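Local structure of DR2417 (4XWT) at residues A[175-180]-A[220-225]; A[213-218]-A[381-386]. The protein is an RNase J-type metallo-beta-lactamase that probably degrades RNA as a 5'-3' exonuclease, and possibly as an endonuclease, in RNA maturation and decay. All blocks are in the same frame, centred on the assembly; numbering follows the deposited sequence.

Contact 1. Residues A[175-180]-A[220-225]; sequences DFKIDP and PSEAEI. With ZN (zinc ion), chain C; ZN (zinc ion), chain D.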
# COMPACT_ATOMS: atom_id res chain seq x y z
N ASP A 175 1.17 2.19 -25.76
CA ASP A 175 2.15 1.99 -24.70
C ASP A 175 3.53 1.86 -25.31
O ASP A 175 3.70 1.13 -26.29
CB ASP A 175 1.85 0.73 -23.89
CG ASP A 175 0.64 0.87 -22.98
OD1 ASP A 175 -0.29 1.66 -23.32
OD2 ASP A 175 0.63 0.15 -21.95
N PHE A 176 4.54 2.53 -24.75
CA PHE A 176 5.89 2.36 -25.28
C PHE A 176 7.03 2.72 -24.35
O PHE A 176 6.91 3.53 -23.45
CB PHE A 176 6.07 3.19 -26.54
CG PHE A 176 6.39 4.64 -26.29
CD1 PHE A 176 5.39 5.54 -25.97
CD2 PHE A 176 7.70 5.12 -26.43
CE1 PHE A 176 5.67 6.88 -25.77
CE2 PHE A 176 8.00 6.48 -26.24
CZ PHE A 176 6.99 7.36 -25.91
N LYS A 177 8.17 2.11 -24.66
CA LYS A 177 9.48 2.63 -24.31
C LYS A 177 10.28 2.66 -25.59
O LYS A 177 9.87 2.11 -26.61
CB LYS A 177 10.17 1.75 -23.28
CG LYS A 177 10.31 0.33 -23.78
CD LYS A 177 10.74 -0.66 -22.70
CE LYS A 177 12.16 -0.40 -22.22
NZ LYS A 177 12.70 -1.61 -21.54
N ILE A 178 11.45 3.29 -25.55
CA ILE A 178 12.35 3.21 -26.68
C ILE A 178 13.51 2.32 -26.29
O ILE A 178 14.51 2.79 -25.77
CB ILE A 178 12.87 4.59 -27.11
CG1 ILE A 178 11.71 5.54 -27.39
CG2 ILE A 178 13.76 4.44 -28.36
CD1 ILE A 178 12.14 6.90 -27.91
N ASP A 179 13.35 1.02 -26.53
CA ASP A 179 14.36 0.03 -26.19
C ASP A 179 15.19 -0.30 -27.44
O ASP A 179 14.66 -0.87 -28.40
CB ASP A 179 13.71 -1.23 -25.63
CG ASP A 179 14.68 -2.11 -24.84
OD1 ASP A 179 15.89 -2.12 -25.18
OD2 ASP A 179 14.24 -2.78 -23.88
N PRO A 180 16.49 0.03 -27.41
CA PRO A 180 17.36 -0.23 -28.58
C PRO A 180 17.55 -1.73 -28.85
O PRO A 180 17.81 -2.11 -29.99
CB PRO A 180 18.69 0.43 -28.19
CG PRO A 180 18.64 0.64 -26.72
CD PRO A 180 17.19 0.78 -26.35
N PRO A 220 15.77 1.54 -18.56
CA PRO A 220 16.81 0.57 -18.93
C PRO A 220 16.32 -0.42 -19.99
O PRO A 220 15.12 -0.68 -20.12
CB PRO A 220 17.11 -0.15 -17.60
CG PRO A 220 16.67 0.82 -16.55
CD PRO A 220 15.48 1.52 -17.12
N SER A 221 17.27 -0.94 -20.76
CA SER A 221 17.00 -1.90 -21.83
C SER A 221 16.80 -3.32 -21.29
O SER A 221 17.45 -3.71 -20.30
CB SER A 221 18.15 -1.87 -22.84
OG SER A 221 17.97 -2.88 -23.82
N GLU A 222 15.91 -4.09 -21.92
CA GLU A 222 15.76 -5.50 -21.58
C GLU A 222 17.06 -6.31 -21.79
O GLU A 222 17.31 -7.27 -21.07
CB GLU A 222 14.63 -6.14 -22.38
CG GLU A 222 13.23 -5.79 -21.88
CD GLU A 222 12.95 -6.23 -20.43
OE1 GLU A 222 13.46 -7.29 -20.00
OE2 GLU A 222 12.20 -5.52 -19.72
N ALA A 223 17.87 -5.92 -22.77
CA ALA A 223 19.15 -6.60 -22.98
C ALA A 223 20.04 -6.42 -21.75
O ALA A 223 20.68 -7.37 -21.31
CB ALA A 223 19.85 -6.09 -24.25
N GLU A 224 20.04 -5.22 -21.18
CA GLU A 224 20.82 -4.96 -19.97
C GLU A 224 20.29 -5.77 -18.78
O GLU A 224 21.06 -6.38 -18.05
CB GLU A 224 20.84 -3.46 -19.63
CG GLU A 224 21.96 -3.11 -18.63
CD GLU A 224 21.60 -1.98 -17.67
OE1 GLU A 224 21.01 -0.96 -18.10
OE2 GLU A 224 21.93 -2.10 -16.46
N ILE A 225 18.96 -5.78 -18.58
CA ILE A 225 18.34 -6.61 -17.54
C ILE A 225 18.73 -8.08 -17.72
O ILE A 225 19.08 -8.76 -16.75
CB ILE A 225 16.78 -6.49 -17.54
CG1 ILE A 225 16.33 -5.04 -17.36
CG2 ILE A 225 16.14 -7.37 -16.43
CD1 ILE A 225 16.99 -4.31 -16.22
ZN ZN C . 0.95 -2.23 -21.77
ZN ZN D . -1.21 0.01 -20.73
O HOH W 1 11.21 -3.38 -20.55
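D179 and S221 are where the two backbones come nearest, 5.5 Å between their CA atoms. Segment 175-180 runs without helix or strand geometry away from the metals, and 220-225 turns into the first turn of helix 222-234, with S221 in the N-cap position. D179 carries the contact. Its CG stands anti to the backbone N (chi1 -161°), which aims both carboxylate oxygens at the helix start, each offering its syn lone pair. OD1 takes the hydroxyl of S221, OG lying 2.6 Å away, while OD2 takes the backbone N of E222 at 2.9 Å in a nearly straight bond (174°). S221 OG is used twice, because it also accepts from A223 N at 3.2 Å, the capping bond. K177 comes in alongside, its chain bent at chi3. Its NZ reaches P220 O at 3.0 Å, in the carbonyl plane, and forms a salt bridge with D179 OD2, also 3.0 Å, from above the carboxylate plane. E222 OE1 forms a salt bridge with R251, and a water joins its OE2 to K177 NZ. At the far end of the first segment, D175 OD2 bridges the two zinc ions, 2.4 Å from one and 2.2 Å from the other; H84, H86, H153, D88, H89 and H403 complete the metal site of this metallo-beta-lactamase fold. The same short loop therefore carries a metal ligand and holds the start of a helix. With the lysine above its plane and the E222 N-H and S221 hydroxyl bound to its two oxygens, the D179 carboxylate is well compensated and would be expected to stay ionised.

Contact 2. Residues A[213-218]-A[381-386]; sequences AERPGH and HASQEE. With U5P (uridine-5'-monophosphate), chain H.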
# COMPACT_ATOMS: atom_id res chain seq x y z
N ALA A 213 6.34 9.59 -16.78
CA ALA A 213 6.70 10.98 -17.07
C ALA A 213 7.41 11.67 -15.92
O ALA A 213 7.98 12.74 -16.09
CB ALA A 213 5.46 11.80 -17.47
N GLU A 214 7.38 11.07 -14.74
CA GLU A 214 8.08 11.67 -13.63
C GLU A 214 9.47 11.08 -13.45
O GLU A 214 10.18 11.46 -12.52
CB GLU A 214 7.27 11.54 -12.34
CG GLU A 214 6.11 12.51 -12.24
CD GLU A 214 5.46 12.51 -10.87
OE1 GLU A 214 6.08 13.01 -9.90
OE2 GLU A 214 4.33 12.00 -10.75
N ARG A 215 9.87 10.14 -14.31
CA ARG A 215 11.18 9.51 -14.18
C ARG A 215 12.17 10.15 -15.13
O ARG A 215 12.02 10.05 -16.35
CB ARG A 215 11.14 7.99 -14.44
CG ARG A 215 10.22 7.19 -13.56
CD ARG A 215 10.44 5.69 -13.77
NE ARG A 215 9.50 4.87 -13.00
CZ ARG A 215 9.50 3.53 -12.99
NH1 ARG A 215 10.38 2.85 -13.69
NH2 ARG A 215 8.60 2.88 -12.25
N PRO A 216 13.20 10.82 -14.57
CA PRO A 216 14.26 11.42 -15.38
C PRO A 216 15.02 10.34 -16.14
O PRO A 216 14.97 9.18 -15.75
CB PRO A 216 15.16 12.11 -14.33
CG PRO A 216 14.33 12.18 -13.06
CD PRO A 216 13.37 11.04 -13.13
N GLY A 217 15.69 10.70 -17.22
CA GLY A 217 16.54 9.76 -17.91
C GLY A 217 15.83 8.80 -18.84
O GLY A 217 14.78 9.12 -19.43
N HIS A 218 16.40 7.61 -18.97
CA HIS A 218 16.00 6.64 -19.97
C HIS A 218 15.68 5.34 -19.23
O HIS A 218 16.39 4.96 -18.30
CB HIS A 218 17.13 6.45 -21.00
CG HIS A 218 16.69 5.88 -22.31
ND1 HIS A 218 16.01 4.69 -22.43
CD2 HIS A 218 16.87 6.34 -23.58
CE1 HIS A 218 15.78 4.44 -23.71
NE2 HIS A 218 16.29 5.42 -24.42
N HIS A 381 7.69 1.22 -19.91
CA HIS A 381 7.28 2.55 -20.31
C HIS A 381 8.43 3.53 -20.39
O HIS A 381 9.35 3.51 -19.57
CB HIS A 381 6.21 3.08 -19.35
CG HIS A 381 4.96 2.25 -19.34
ND1 HIS A 381 3.86 2.55 -20.12
CD2 HIS A 381 4.64 1.12 -18.67
CE1 HIS A 381 2.92 1.65 -19.91
NE2 HIS A 381 3.36 0.77 -19.03
N ALA A 382 8.34 4.39 -21.39
CA ALA A 382 9.26 5.49 -21.60
C ALA A 382 9.39 6.45 -20.40
O ALA A 382 8.38 6.91 -19.84
CB ALA A 382 8.84 6.26 -22.84
N SER A 383 10.64 6.72 -20.03
CA SER A 383 10.97 7.78 -19.08
C SER A 383 11.13 9.10 -19.84
O SER A 383 10.98 9.12 -21.04
CB SER A 383 12.24 7.44 -18.30
OG SER A 383 12.08 6.22 -17.59
N GLN A 384 11.46 10.18 -19.13
CA GLN A 384 11.39 11.51 -19.74
C GLN A 384 12.21 11.68 -21.02
O GLN A 384 11.76 12.37 -21.93
CB GLN A 384 11.83 12.57 -18.73
CG GLN A 384 10.79 12.81 -17.66
CD GLN A 384 11.31 13.67 -16.52
OE1 GLN A 384 12.47 14.08 -16.51
NE2 GLN A 384 10.44 13.94 -15.54
N GLU A 385 13.39 11.07 -21.11
CA GLU A 385 14.23 11.24 -22.31
C GLU A 385 13.52 10.66 -23.54
O GLU A 385 13.57 11.22 -24.64
CB GLU A 385 15.59 10.56 -22.16
CG GLU A 385 16.55 11.22 -21.21
CD GLU A 385 17.89 10.50 -21.17
OE1 GLU A 385 18.13 9.64 -22.05
OE2 GLU A 385 18.71 10.80 -20.27
N GLU A 386 12.87 9.53 -23.32
CA GLU A 386 12.16 8.85 -24.38
C GLU A 386 10.88 9.59 -24.74
O GLU A 386 10.53 9.67 -25.91
CB GLU A 386 11.84 7.42 -23.98
CG GLU A 386 13.02 6.51 -23.91
CD GLU A 386 12.86 5.48 -22.82
OE1 GLU A 386 13.00 5.84 -21.64
OE2 GLU A 386 12.56 4.31 -23.15
N1 U5P H . 1.71 -3.14 -15.07
C2 U5P H . 0.55 -3.94 -15.08
N3 U5P H . 0.52 -5.07 -15.78
C4 U5P H . 1.58 -5.46 -16.50
C5 U5P H . 2.74 -4.69 -16.51
C6 U5P H . 2.78 -3.52 -15.78
O2 U5P H . -0.45 -3.59 -14.42
O4 U5P H . 1.53 -6.52 -17.14
C1' U5P H . 1.74 -1.89 -14.29
C2' U5P H . 2.99 -1.80 -13.42
O2' U5P H . 2.67 -2.04 -12.05
C3' U5P H . 3.49 -0.38 -13.61
C4' U5P H . 2.93 0.03 -14.96
O3' U5P H . 2.92 0.48 -12.63
O4' U5P H . 1.79 -0.78 -15.19
C5' U5P H . 3.96 -0.23 -16.04
O5' U5P H . 4.57 -1.50 -15.82
P U5P H . 5.73 -2.02 -16.81
O1P U5P H . 6.71 -0.90 -16.67
O2P U5P H . 6.18 -3.35 -16.28
O3P U5P H . 5.04 -2.15 -18.15
O HOH W 2 15.40 13.54 -17.83
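Q384 lies against the loop 213-218, its side chain reaching back along the carbonyls of that loop. Its CB rests on R215 O, the same oxygen that takes the backbone N of Q384 at 2.8 Å. CG stands anti to the carbonyl carbon (chi1 -73°) and touches two carbonyl oxygens, 3.2 Å from A213 O and 3.3 Å from R215 O. Beyond CG the chain is extended, and the amide divides its ends: NE2 donates to A213 O at 2.8 Å (165°), with that oxygen in the amide plane, while OE1 packs on P216 CA and meets a water that also accepts from G217 N. These segments flank a long excursion, since the beta-CASP region lies between them in sequence. The return brings H381, the predicted proton acceptor, beside the bound uridine monophosphate and then starts helix 384-394. In that first turn E386 OE1 accepts from S383 N, the side-chain-to-N-cap half of a capping box; S383 OG instead pairs with T219. One residue further along the helix from Q384, E385 N donates to G217 O at 2.9 Å, and the extended E385 side chain lies along G217 to set OE1 at the edge of the H218 ring. E386 covers one face of that ring. Its CG sits 3.5 Å from the ring centroid in a CH-pi contact, and its carboxylate stacks 17° from the ring plane, CD being 3.2 Å from H218 CE1. E386 OE2, still against H218 CE1, accepts from the backbone N of I178.

How the contacts relate
Both contacts are partly buried, and both secure the beginning of a helix: 222-234 in contact 1, 384-394 in contact 2. Their means differ. Contact 1 is small and polar, built on a buried lysine and aspartate; contact 2 buries far more surface and relies on loop carbonyls, an amide and a flat stack, with several exposed residues, among them P216, H218 and E385. Segments 213-218 and 220-225 are neighbours in sequence, leading into the same helix. The contacts also touch directly: F176 O lies 2.6 Å from A382 N, a probable hydrogen bond. At the active-site end, zinc-bridging D175 packs on H381, bringing metal and nucleotide sites together.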